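Local structure of formate oxidase (Aspergillus oryzae, 5ZU2) at residues V10-G15 against V262-G267; L34-G39 against P225-K230. The protein is a formate oxidase of the GMC oxidoreductase family that binds FAD, a cofactor whose conversion to 8-formyl-FAD depends on its surroundings in the protein. The protein carries 1 engineered substitution. All blocks are in the same frame, centred on the assembly; numbering follows the deposited sequence.

Contact 1. Residues V10-G15 against V262-G267. With FAD (flavin-adenine dinucleotide), chain D.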
ATOM      1  N   VAL A  10       3.502  -8.725 -22.417  1.00 29.89           N
ATOM      2  CA  VAL A  10       4.361  -7.631 -21.986  1.00 23.96           C
ATOM      3  C   VAL A  10       3.747  -7.025 -20.740  1.00 22.97           C
ATOM      4  O   VAL A  10       2.594  -6.578 -20.768  1.00 25.06           O
ATOM      5  CB  VAL A  10       4.523  -6.566 -23.080  1.00 24.96           C
ATOM      6  CG1 VAL A  10       5.246  -5.354 -22.525  1.00 24.60           C
ATOM      7  CG2 VAL A  10       5.278  -7.146 -24.294  1.00 25.79           C
ATOM      8  N   ILE A  11       4.495  -7.041 -19.639  1.00 24.61           N
ATOM      9  CA  ILE A  11       4.124  -6.325 -18.420  1.00 22.60           C
ATOM     10  C   ILE A  11       4.903  -5.014 -18.372  1.00 24.45           C
ATOM     11  O   ILE A  11       6.139  -5.000 -18.481  1.00 23.91           O
ATOM     12  CB  ILE A  11       4.371  -7.164 -17.158  1.00 20.98           C
ATOM     13  CG1 ILE A  11       3.298  -8.248 -16.997  1.00 22.60           C
ATOM     14  CG2 ILE A  11       4.395  -6.264 -15.944  1.00 18.56           C
ATOM     15  CD1 ILE A  11       3.366  -9.393 -17.973  1.00 25.00           C
ATOM     16  N   VAL A  12       4.178  -3.915 -18.237  1.00 20.16           N
ATOM     17  CA  VAL A  12       4.752  -2.583 -18.191  1.00 21.00           C
ATOM     18  C   VAL A  12       4.787  -2.187 -16.720  1.00 23.36           C
ATOM     19  O   VAL A  12       3.748  -1.902 -16.119  1.00 23.58           O
ATOM     20  CB  VAL A  12       3.934  -1.604 -19.037  1.00 22.96           C
ATOM     21  CG1 VAL A  12       4.618  -0.247 -19.134  1.00 20.06           C
ATOM     22  CG2 VAL A  12       3.653  -2.222 -20.421  1.00 24.20           C
ATOM     23  N   GLY A  13       5.977  -2.226 -16.117  1.00 23.26           N
ATOM     24  CA  GLY A  13       6.126  -1.932 -14.705  1.00 20.95           C
ATOM     25  C   GLY A  13       6.271  -3.176 -13.847  1.00 23.54           C
ATOM     26  O   GLY A  13       5.280  -3.851 -13.580  1.00 26.27           O
ATOM     27  N   GLY A  14       7.493  -3.510 -13.431  1.00 25.23           N
ATOM     28  CA  GLY A  14       7.751  -4.707 -12.656  1.00 19.89           C
ATOM     29  C   GLY A  14       7.542  -4.532 -11.170  1.00 24.18           C
ATOM     30  O   GLY A  14       8.449  -4.779 -10.370  1.00 27.45           O
ATOM     31  N   GLY A  15       6.343  -4.137 -10.779  1.00 25.55           N
ATOM     32  CA  GLY A  15       6.034  -3.856  -9.392  1.00 25.62           C
ATOM     33  C   GLY A  15       5.353  -5.018  -8.705  1.00 25.87           C
ATOM     34  O   GLY A  15       5.522  -6.188  -9.085  1.00 25.96           O
ATOM     35  N   VAL A 262      -0.938  -6.823 -23.526  1.00 25.47           N
ATOM     36  CA  VAL A 262      -0.140  -5.933 -22.691  1.00 24.88           C
ATOM     37  C   VAL A 262      -0.846  -5.751 -21.349  1.00 26.45           C
ATOM     38  O   VAL A 262      -2.055  -5.487 -21.295  1.00 25.39           O
ATOM     39  CB  VAL A 262       0.091  -4.579 -23.382  1.00 31.46           C
ATOM     40  CG1 VAL A 262       0.724  -3.599 -22.421  1.00 19.69           C
ATOM     41  CG2 VAL A 262       0.968  -4.754 -24.659  1.00 27.46           C
ATOM     42  N   ILE A 263      -0.099  -5.894 -20.265  1.00 22.77           N
ATOM     43  CA  ILE A 263      -0.615  -5.655 -18.931  1.00 21.57           C
ATOM     44  C   ILE A 263       0.111  -4.443 -18.362  1.00 23.00           C
ATOM     45  O   ILE A 263       1.339  -4.458 -18.202  1.00 23.17           O
ATOM     46  CB  ILE A 263      -0.448  -6.884 -18.023  1.00 25.08           C
ATOM     47  CG1 ILE A 263      -1.228  -8.091 -18.570  1.00 20.17           C
ATOM     48  CG2 ILE A 263      -0.882  -6.545 -16.596  1.00 22.76           C
ATOM     49  CD1 ILE A 263      -0.441  -9.001 -19.458  1.00 25.64           C
ATOM     50  N   LEU A 264      -0.653  -3.404 -18.042  1.00 20.29           N
ATOM     51  CA  LEU A 264      -0.109  -2.175 -17.491  1.00 20.64           C
ATOM     52  C   LEU A 264      -0.172  -2.271 -15.966  1.00 22.07           C
ATOM     53  O   LEU A 264      -1.249  -2.470 -15.399  1.00 22.88           O
ATOM     54  CB  LEU A 264      -0.882  -0.966 -18.015  1.00 16.10           C
ATOM     55  CG  LEU A 264      -0.475   0.395 -17.450  1.00 21.26           C
ATOM     56  CD1 LEU A 264       1.043   0.598 -17.582  1.00 18.86           C
ATOM     57  CD2 LEU A 264      -1.266   1.542 -18.100  1.00 17.89           C
ATOM     58  N   SER A 265       0.986  -2.156 -15.317  1.00 21.88           N
ATOM     59  CA  SER A 265       1.169  -2.398 -13.888  1.00 21.33           C
ATOM     60  C   SER A 265       2.083  -1.330 -13.286  1.00 23.36           C
ATOM     61  O   SER A 265       2.980  -1.627 -12.492  1.00 21.75           O
ATOM     62  CB  SER A 265       1.748  -3.791 -13.628  1.00 20.01           C
ATOM     63  OG  SER A 265       0.864  -4.820 -14.024  1.00 23.86           O
ATOM     64  N   GLN A 266       1.900  -0.077 -13.683  1.00 23.40           N
ATOM     65  CA  GLN A 266       2.808   0.971 -13.248  1.00 24.18           C
ATOM     66  C   GLN A 266       2.371   1.624 -11.955  1.00 27.11           C
ATOM     67  O   GLN A 266       2.962   2.627 -11.560  1.00 30.31           O
ATOM     68  CB  GLN A 266       2.998   2.015 -14.343  1.00 24.79           C
ATOM     69  CG  GLN A 266       3.921   1.530 -15.469  1.00 21.77           C
ATOM     70  CD  GLN A 266       4.381   2.665 -16.385  1.00 25.00           C
ATOM     71  OE1 GLN A 266       5.380   2.525 -17.109  1.00 23.06           O
ATOM     72  NE2 GLN A 266       3.659   3.792 -16.354  1.00 17.97           N
ATOM     73  N   GLY A 267       1.337   1.105 -11.306  1.00 26.06           N
ATOM     74  CA  GLY A 267       0.937   1.597 -10.009  1.00 24.28           C
ATOM     75  C   GLY A 267       0.002   2.779 -10.118  1.00 22.28           C
ATOM     76  O   GLY A 267      -0.178   3.379 -11.179  1.00 23.22           O
TER
HETATM   77  PA  FAD D 601       4.042  -0.681  -7.446  1.00 21.76           P
HETATM   78  O1A FAD D 601       4.495   0.636  -7.000  1.00 23.41           O
HETATM   79  O2A FAD D 601       4.397  -1.826  -6.508  1.00 21.07           O
HETATM   80  O5B FAD D 601       4.629  -1.053  -8.921  1.00 27.44           O
HETATM   81  C5B FAD D 601       4.742  -0.067  -9.971  1.00 24.34           C
HETATM   82  C4B FAD D 601       5.994  -0.386 -10.754  1.00 23.55           C
HETATM   83  O4B FAD D 601       5.978   0.307 -12.026  1.00 23.24           O
HETATM   84  C3B FAD D 601       7.310  -0.008 -10.070  1.00 20.85           C
HETATM   85  O3B FAD D 601       8.291  -1.032 -10.198  1.00 25.49           O
HETATM   86  C2B FAD D 601       7.752   1.237 -10.838  1.00 25.08           C
HETATM   87  O2B FAD D 601       9.167   1.452 -10.829  1.00 24.82           O
HETATM   88  C1B FAD D 601       7.234   0.907 -12.235  1.00 20.84           C
HETATM   89  N9A FAD D 601       7.055   2.084 -13.077  1.00 23.54           N
HETATM   90  C8A FAD D 601       6.282   3.169 -12.771  1.00 23.89           C
HETATM   91  N7A FAD D 601       6.282   4.102 -13.691  1.00 24.78           N
HETATM   92  C5A FAD D 601       7.140   3.613 -14.659  1.00 23.54           C
HETATM   93  C6A FAD D 601       7.571   4.139 -15.892  1.00 28.16           C
HETATM   94  N6A FAD D 601       7.182   5.330 -16.362  1.00 26.41           N
HETATM   95  N1A FAD D 601       8.418   3.385 -16.636  1.00 21.43           N
HETATM   96  C2A FAD D 601       8.803   2.200 -16.159  1.00 21.54           C
HETATM   97  N3A FAD D 601       8.470   1.606 -15.009  1.00 22.32           N
HETATM   98  C4A FAD D 601       7.631   2.370 -14.296  1.00 24.59           C
HETATM   99  N1  FAD D 601       1.028  -2.038   1.950  1.00 26.56           N
HETATM  100  C2  FAD D 601       0.715  -2.940   2.927  1.00 33.87           C
HETATM  101  O2  FAD D 601      -0.177  -3.785   2.764  1.00 35.35           O
HETATM  102  N3  FAD D 601       1.416  -2.918   4.141  1.00 34.80           N
HETATM  103  C4  FAD D 601       2.439  -2.034   4.483  1.00 36.53           C
HETATM  104  O4  FAD D 601       2.978  -2.098   5.592  1.00 32.52           O
HETATM  105  C4X FAD D 601       2.760  -1.083   3.423  1.00 36.41           C
HETATM  106  N5  FAD D 601       3.708  -0.204   3.649  1.00 32.17           N
HETATM  107  C5X FAD D 601       4.013   0.697   2.646  1.00 32.44           C
HETATM  108  C6  FAD D 601       5.042   1.618   2.869  1.00 32.48           C
HETATM  109  C7  FAD D 601       5.405   2.538   1.893  1.00 34.66           C
HETATM  110  C7M FAD D 601       6.515   3.524   2.178  1.00 29.39           C
HETATM  111  C8  FAD D 601       4.731   2.532   0.657  1.00 34.77           C
HETATM  112  C8M FAD D 601       5.097   3.508  -0.425  1.00 29.07           C
HETATM  113  C9  FAD D 601       3.712   1.604   0.425  1.00 33.28           C
HETATM  114  C9A FAD D 601       3.347   0.688   1.408  1.00 31.31           C
HETATM  115  N10 FAD D 601       2.336  -0.283   1.205  1.00 33.49           N
HETATM  116  C10 FAD D 601       2.007  -1.172   2.193  1.00 32.65           C
HETATM  117  C1' FAD D 601       1.546  -0.307  -0.026  1.00 29.79           C
HETATM  118  C2' FAD D 601       1.959  -1.372  -1.023  1.00 22.63           C
HETATM  119  O2' FAD D 601       3.373  -1.548  -0.998  1.00 24.95           O
HETATM  120  C3' FAD D 601       1.536  -0.897  -2.414  1.00 36.20           C
HETATM  121  O3' FAD D 601       0.183  -0.451  -2.398  1.00 32.10           O
HETATM  122  C4' FAD D 601       1.704  -1.907  -3.544  1.00 30.47           C
HETATM  123  O4' FAD D 601       3.049  -2.395  -3.523  1.00 24.37           O
HETATM  124  C5' FAD D 601       1.312  -1.269  -4.859  1.00 23.14           C
HETATM  125  O5' FAD D 601       1.556  -2.207  -5.925  1.00 27.97           O
HETATM  126  P   FAD D 601       1.394  -1.799  -7.430  1.00 23.70           P
HETATM  127  O1P FAD D 601       1.845  -3.038  -8.207  1.00 26.42           O
HETATM  128  O2P FAD D 601       0.014  -1.236  -7.598  1.00 21.04           O
HETATM  129  O3P FAD D 601       2.470  -0.657  -7.644  1.00 25.14           O
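Val12 stands at the centre of this contact, where residues 10-12 and 262-264, on neighbouring strands of the Rossmann-type FAD-binding domain, run parallel with their directions 18° apart. Their backbones are laced by three bonds in the usual parallel pattern: Ile263 N to Val10 O, Val12 N to Ile263 O at 2.9 Å, and Ser265 N to Val12 O, the last bent to 150° as the chain leaves the strand. The tight packing lies on the face that carries Val12. Its CG2 branch lies beside the backbone N and reaches CG1 of Val262 at 3.8 Å, while its CB meets CD1 of Leu264. CG1, placed anti to the backbone N (chi1 -173°), is turned the other way and comes to 3.5 Å from OE1 of Gln266. Helix 267-277 and strand 240-248 add Leu274 and Val244 against the same valine. The other face is looser. Ile11 and Ile263 lie alongside each other, pointing the same way, and touch at their CD1 methyls, 4.1 Å apart, and again where CG1 of Ile11 passes CB of Ile263. Beyond the strands the contact opens not to solvent but onto the cofactor. Gly13 adopts a positive phi suited to glycine, and its bare CA lies close to FAD O4B; with Gly15 it belongs to a sequence matching the GxGxxG pattern, and Gly15 CA approaches FAD O5B to 3.2 Å just before helix 16-25. Ser265 turns its OG to Ala541 O, outside the two segments. Gln266 extends past CG so that its amide lies over one face of the adenine, with CD 3.4 Å from FAD C5A. The amide is held there by Ser229 OG, which is hydrogen-bonded to OE1, and by a weak bond from NE2 to Glu270 O.

Contact 2. Residues L34-G39 against P225-K230. With FAD (flavin-adenine dinucleotide), chain D; ACT (acetate ion), chain H.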
ATOM      1  N   LEU A  34       7.793 -10.600 -21.162  1.00 22.94           N
ATOM      2  CA  LEU A  34       8.700  -9.475 -21.030  1.00 26.41           C
ATOM      3  C   LEU A  34       8.233  -8.581 -19.891  1.00 27.88           C
ATOM      4  O   LEU A  34       7.036  -8.300 -19.773  1.00 27.93           O
ATOM      5  CB  LEU A  34       8.744  -8.659 -22.323  1.00 28.04           C
ATOM      6  CG  LEU A  34       9.375  -7.275 -22.175  1.00 25.84           C
ATOM      7  CD1 LEU A  34      10.864  -7.399 -21.974  1.00 23.24           C
ATOM      8  CD2 LEU A  34       9.031  -6.418 -23.378  1.00 31.54           C
ATOM      9  N   ILE A  35       9.174  -8.113 -19.075  1.00 28.08           N
ATOM     10  CA  ILE A  35       8.898  -7.110 -18.042  1.00 27.52           C
ATOM     11  C   ILE A  35       9.753  -5.879 -18.328  1.00 24.58           C
ATOM     12  O   ILE A  35      10.985  -5.989 -18.383  1.00 24.93           O
ATOM     13  CB  ILE A  35       9.216  -7.628 -16.637  1.00 23.26           C
ATOM     14  CG1 ILE A  35       8.464  -8.919 -16.351  1.00 25.34           C
ATOM     15  CG2 ILE A  35       8.862  -6.538 -15.620  1.00 23.15           C
ATOM     16  CD1 ILE A  35       8.874  -9.574 -15.014  1.00 27.77           C
ATOM     17  N   VAL A  36       9.113  -4.701 -18.497  1.00 21.87           N
ATOM     18  CA  VAL A  36       9.844  -3.430 -18.548  1.00 20.22           C
ATOM     19  C   VAL A  36       9.669  -2.702 -17.220  1.00 24.11           C
ATOM     20  O   VAL A  36       8.573  -2.686 -16.642  1.00 21.37           O
ATOM     21  CB  VAL A  36       9.417  -2.544 -19.743  1.00 23.18           C
ATOM     22  CG1 VAL A  36       9.794  -3.218 -21.067  1.00 24.85           C
ATOM     23  CG2 VAL A  36       7.963  -2.197 -19.717  1.00 21.30           C
ATOM     24  N   GLU A  37      10.769  -2.135 -16.711  1.00 26.10           N
ATOM     25  CA  GLU A  37      10.820  -1.561 -15.368  1.00 25.59           C
ATOM     26  C   GLU A  37      11.827  -0.416 -15.350  1.00 27.42           C
ATOM     27  O   GLU A  37      12.936  -0.560 -15.883  1.00 27.95           O
ATOM     28  CB  GLU A  37      11.220  -2.623 -14.326  1.00 22.27           C
ATOM     29  CG  GLU A  37      11.709  -2.061 -12.999  1.00 22.07           C
ATOM     30  CD  GLU A  37      10.636  -1.223 -12.313  1.00 28.01           C
ATOM     31  OE1 GLU A  37       9.449  -1.585 -12.444  1.00 26.76           O
ATOM     32  OE2 GLU A  37      10.961  -0.198 -11.663  1.00 30.12           O
ATOM     33  N   ALA A  38      11.454   0.699 -14.687  1.00 25.00           N
ATOM     34  CA  ALA A  38      12.295   1.903 -14.694  1.00 28.40           C
ATOM     35  C   ALA A  38      13.523   1.772 -13.798  1.00 27.39           C
ATOM     36  O   ALA A  38      14.587   2.298 -14.146  1.00 33.56           O
ATOM     37  CB  ALA A  38      11.475   3.140 -14.300  1.00 21.15           C
ATOM     38  N   GLY A  39      13.412   1.060 -12.677  1.00 26.48           N
ATOM     39  CA  GLY A  39      14.494   0.937 -11.720  1.00 25.97           C
ATOM     40  C   GLY A  39      15.340  -0.304 -11.946  1.00 24.27           C
ATOM     41  O   GLY A  39      15.182  -1.027 -12.929  1.00 20.30           O
ATOM     42  N   PRO A 225      15.320  -3.945 -17.090  1.00 26.66           N
ATOM     43  CA  PRO A 225      15.299  -2.855 -16.115  1.00 23.94           C
ATOM     44  C   PRO A 225      15.868  -1.578 -16.730  1.00 26.75           C
ATOM     45  O   PRO A 225      16.269  -1.548 -17.892  1.00 29.54           O
ATOM     46  CB  PRO A 225      16.203  -3.378 -14.999  1.00 26.13           C
ATOM     47  CG  PRO A 225      17.215  -4.199 -15.725  1.00 22.51           C
ATOM     48  CD  PRO A 225      16.429  -4.880 -16.838  1.00 25.66           C
ATOM     49  N   GLU A 226      15.889  -0.514 -15.923  1.00 26.47           N
ATOM     50  CA  GLU A 226      16.471   0.783 -16.305  1.00 29.51           C
ATOM     51  C   GLU A 226      15.940   1.320 -17.636  1.00 28.72           C
ATOM     52  O   GLU A 226      16.677   1.934 -18.407  1.00 29.14           O
ATOM     53  CB  GLU A 226      18.000   0.702 -16.385  1.00 28.24           C
ATOM     54  CG  GLU A 226      18.651  -0.131 -15.323  1.00 34.75           C
ATOM     55  CD  GLU A 226      19.143   0.699 -14.203  1.00 38.39           C
ATOM     56  OE1 GLU A 226      18.547   1.776 -13.980  1.00 46.06           O
ATOM     57  OE2 GLU A 226      20.128   0.288 -13.551  1.00 48.78           O
ATOM     58  N   VAL A 227      14.651   1.115 -17.910  1.00 27.25           N
ATOM     59  CA  VAL A 227      14.005   1.730 -19.063  1.00 24.26           C
ATOM     60  C   VAL A 227      12.762   2.453 -18.579  1.00 27.43           C
ATOM     61  O   VAL A 227      12.041   1.962 -17.704  1.00 24.63           O
ATOM     62  CB  VAL A 227      13.652   0.718 -20.184  1.00 24.56           C
ATOM     63  CG1 VAL A 227      14.894  -0.004 -20.653  1.00 21.92           C
ATOM     64  CG2 VAL A 227      12.574  -0.263 -19.750  1.00 23.02           C
ATOM     65  N   HIS A 228      12.521   3.626 -19.148  1.00 22.50           N
ATOM     66  CA  HIS A 228      11.415   4.486 -18.778  1.00 20.24           C
ATOM     67  C   HIS A 228      10.348   4.452 -19.873  1.00 22.73           C
ATOM     68  O   HIS A 228      10.646   4.662 -21.050  1.00 23.10           O
ATOM     69  CB  HIS A 228      11.942   5.897 -18.535  1.00 23.88           C
ATOM     70  CG  HIS A 228      11.039   6.734 -17.701  1.00 27.00           C
ATOM     71  ND1 HIS A 228      11.206   6.871 -16.339  1.00 24.10           N
ATOM     72  CD2 HIS A 228       9.976   7.506 -18.035  1.00 27.09           C
ATOM     73  CE1 HIS A 228      10.269   7.678 -15.867  1.00 32.45           C
ATOM     74  NE2 HIS A 228       9.513   8.081 -16.874  1.00 26.65           N
ATOM     75  N   SER A 229       9.109   4.180 -19.491  1.00 22.66           N
ATOM     76  CA  SER A 229       8.065   4.033 -20.497  1.00 21.42           C
ATOM     77  C   SER A 229       7.728   5.372 -21.113  1.00 23.10           C
ATOM     78  O   SER A 229       7.672   6.399 -20.430  1.00 29.17           O
ATOM     79  CB  SER A 229       6.801   3.409 -19.904  1.00 22.88           C
ATOM     80  OG  SER A 229       6.246   4.249 -18.900  1.00 25.95           O
ATOM     81  N   LYS A 230       7.544   5.370 -22.422  1.00 23.38           N
ATOM     82  CA  LYS A 230       7.147   6.592 -23.087  1.00 23.56           C
ATOM     83  C   LYS A 230       5.662   6.610 -23.393  1.00 24.25           C
ATOM     84  O   LYS A 230       5.004   7.622 -23.155  1.00 24.69           O
ATOM     85  CB  LYS A 230       7.948   6.793 -24.378  1.00 23.85           C
ATOM     86  CG  LYS A 230       7.368   7.907 -25.223  1.00 25.53           C
ATOM     87  CD  LYS A 230       7.900   7.884 -26.635  1.00 28.77           C
ATOM     88  CE  LYS A 230       7.482   9.130 -27.383  1.00 30.39           C
ATOM     89  NZ  LYS A 230       7.823   9.017 -28.834  1.00 36.95           N
TER
HETATM   90  PA  FAD D 601       4.042  -0.681  -7.446  1.00 21.76           P
HETATM   91  O1A FAD D 601       4.495   0.636  -7.000  1.00 23.41           O
HETATM   92  O2A FAD D 601       4.397  -1.826  -6.508  1.00 21.07           O
HETATM   93  O5B FAD D 601       4.629  -1.053  -8.921  1.00 27.44           O
HETATM   94  C5B FAD D 601       4.742  -0.067  -9.971  1.00 24.34           C
HETATM   95  C4B FAD D 601       5.994  -0.386 -10.754  1.00 23.55           C
HETATM   96  O4B FAD D 601       5.978   0.307 -12.026  1.00 23.24           O
HETATM   97  C3B FAD D 601       7.310  -0.008 -10.070  1.00 20.85           C
HETATM   98  O3B FAD D 601       8.291  -1.032 -10.198  1.00 25.49           O
HETATM   99  C2B FAD D 601       7.752   1.237 -10.838  1.00 25.08           C
HETATM  100  O2B FAD D 601       9.167   1.452 -10.829  1.00 24.82           O
HETATM  101  C1B FAD D 601       7.234   0.907 -12.235  1.00 20.84           C
HETATM  102  N9A FAD D 601       7.055   2.084 -13.077  1.00 23.54           N
HETATM  103  C8A FAD D 601       6.282   3.169 -12.771  1.00 23.89           C
HETATM  104  N7A FAD D 601       6.282   4.102 -13.691  1.00 24.78           N
HETATM  105  C5A FAD D 601       7.140   3.613 -14.659  1.00 23.54           C
HETATM  106  C6A FAD D 601       7.571   4.139 -15.892  1.00 28.16           C
HETATM  107  N6A FAD D 601       7.182   5.330 -16.362  1.00 26.41           N
HETATM  108  N1A FAD D 601       8.418   3.385 -16.636  1.00 21.43           N
HETATM  109  C2A FAD D 601       8.803   2.200 -16.159  1.00 21.54           C
HETATM  110  N3A FAD D 601       8.470   1.606 -15.009  1.00 22.32           N
HETATM  111  C4A FAD D 601       7.631   2.370 -14.296  1.00 24.59           C
HETATM  112  N1  FAD D 601       1.028  -2.038   1.950  1.00 26.56           N
HETATM  113  C2  FAD D 601       0.715  -2.940   2.927  1.00 33.87           C
HETATM  114  O2  FAD D 601      -0.177  -3.785   2.764  1.00 35.35           O
HETATM  115  N3  FAD D 601       1.416  -2.918   4.141  1.00 34.80           N
HETATM  116  C4  FAD D 601       2.439  -2.034   4.483  1.00 36.53           C
HETATM  117  O4  FAD D 601       2.978  -2.098   5.592  1.00 32.52           O
HETATM  118  C4X FAD D 601       2.760  -1.083   3.423  1.00 36.41           C
HETATM  119  N5  FAD D 601       3.708  -0.204   3.649  1.00 32.17           N
HETATM  120  C5X FAD D 601       4.013   0.697   2.646  1.00 32.44           C
HETATM  121  C6  FAD D 601       5.042   1.618   2.869  1.00 32.48           C
HETATM  122  C7  FAD D 601       5.405   2.538   1.893  1.00 34.66           C
HETATM  123  C7M FAD D 601       6.515   3.524   2.178  1.00 29.39           C
HETATM  124  C8  FAD D 601       4.731   2.532   0.657  1.00 34.77           C
HETATM  125  C8M FAD D 601       5.097   3.508  -0.425  1.00 29.07           C
HETATM  126  C9  FAD D 601       3.712   1.604   0.425  1.00 33.28           C
HETATM  127  C9A FAD D 601       3.347   0.688   1.408  1.00 31.31           C
HETATM  128  N10 FAD D 601       2.336  -0.283   1.205  1.00 33.49           N
HETATM  129  C10 FAD D 601       2.007  -1.172   2.193  1.00 32.65           C
HETATM  130  C1' FAD D 601       1.546  -0.307  -0.026  1.00 29.79           C
HETATM  131  C2' FAD D 601       1.959  -1.372  -1.023  1.00 22.63           C
HETATM  132  O2' FAD D 601       3.373  -1.548  -0.998  1.00 24.95           O
HETATM  133  C3' FAD D 601       1.536  -0.897  -2.414  1.00 36.20           C
HETATM  134  O3' FAD D 601       0.183  -0.451  -2.398  1.00 32.10           O
HETATM  135  C4' FAD D 601       1.704  -1.907  -3.544  1.00 30.47           C
HETATM  136  O4' FAD D 601       3.049  -2.395  -3.523  1.00 24.37           O
HETATM  137  C5' FAD D 601       1.312  -1.269  -4.859  1.00 23.14           C
HETATM  138  O5' FAD D 601       1.556  -2.207  -5.925  1.00 27.97           O
HETATM  139  P   FAD D 601       1.394  -1.799  -7.430  1.00 23.70           P
HETATM  140  O1P FAD D 601       1.845  -3.038  -8.207  1.00 26.42           O
HETATM  141  O2P FAD D 601       0.014  -1.236  -7.598  1.00 21.04           O
HETATM  142  O3P FAD D 601       2.470  -0.657  -7.644  1.00 25.14           O
HETATM  143  C   ACT H 605       8.326  10.275 -13.837  1.00 36.58           C
HETATM  144  O   ACT H 605       8.045   9.814 -14.974  1.00 39.55           O
HETATM  145  OXT ACT H 605       7.534  10.499 -12.858  1.00 38.98           O
HETATM  146  CH3 ACT H 605       9.879  10.602 -13.623  1.00 37.79           C
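The turn after strand 33-36 meets the chain entering strand 227-235 almost at right angles, the touching parts running 93° apart. The CA atoms of Glu37 and Pro225, and of Ala38 and Glu226, come nearest each other, and two backbone bonds join the segments. Val227 N donates to Glu37 O at 3.1 Å in a straight N-H bond, although the donor is tilted 32° from the carbonyl plane. Glu226 N reaches Gly39 O from well above that carbonyl's plane. Close CA-H...O contacts fill in between, with Ala38 CA 3.0 Å from Val227 O. The apolar part is small: CG2 of Val227 rests on CB of Val36, and Val246 and Thr248 of strand 240-248 pack against Val227 as well. Glu37 sits just past the end of the second strand of the Rossmann unit, the position from which an acidic residue classically grips the adenosine ribose. With CG swung opposite its own amide nitrogen and the chain then bent at chi2 (61°), the carboxylate is carried away from Pro225 and Glu226 to the sugar. Each oxygen then takes one hydroxyl: OE1 accepts from FAD O3B and OE2 from FAD O2B, both at 2.6 Å. OE2 is also bonded on its anti side by Gly39 N, and OE1 by Gly14 N, an arrangement that fixes the rotation of the carboxylate. Beside it, Ala38 lays its CB against one face of the adenine, 3.4 Å from FAD C2A. Ser229 N donates to FAD N1A at 3.0 Å, at the Watson-Crick edge of the adenine. His228 passes one ring face beneath the amino group FAD N6A, offset toward the ring rim, and stacks with Phe441; its NE2 bonds to Pro440 O and only weakly to an acetate, probably from the crystallisation liquor, at the ring's edge.

In the fold
The centres of the two contacts lie about 9 Å apart on the same side of the chain's centre. Strands 9-12 and 33-36 are neighbours in one parallel five-stranded sheet, ordered 221-224, 33-36, 9-12, 261-264 and 538-540. Along the chain the order is 10-15, 34-39, 225-230, 262-267, so contact 2 falls wholly between the two halves of contact 1. A probable backbone hydrogen bond from Gly13 N to Val36 O joins the two directly. Segment 225-230 leads into strand 227-235, at the edge of a four-stranded mixed sheet, and brings that sheet to the adenine. There Gln266 and Ala38 lie on opposite faces of the base, so the contacts together build much of the wall around the adenosine half of FAD.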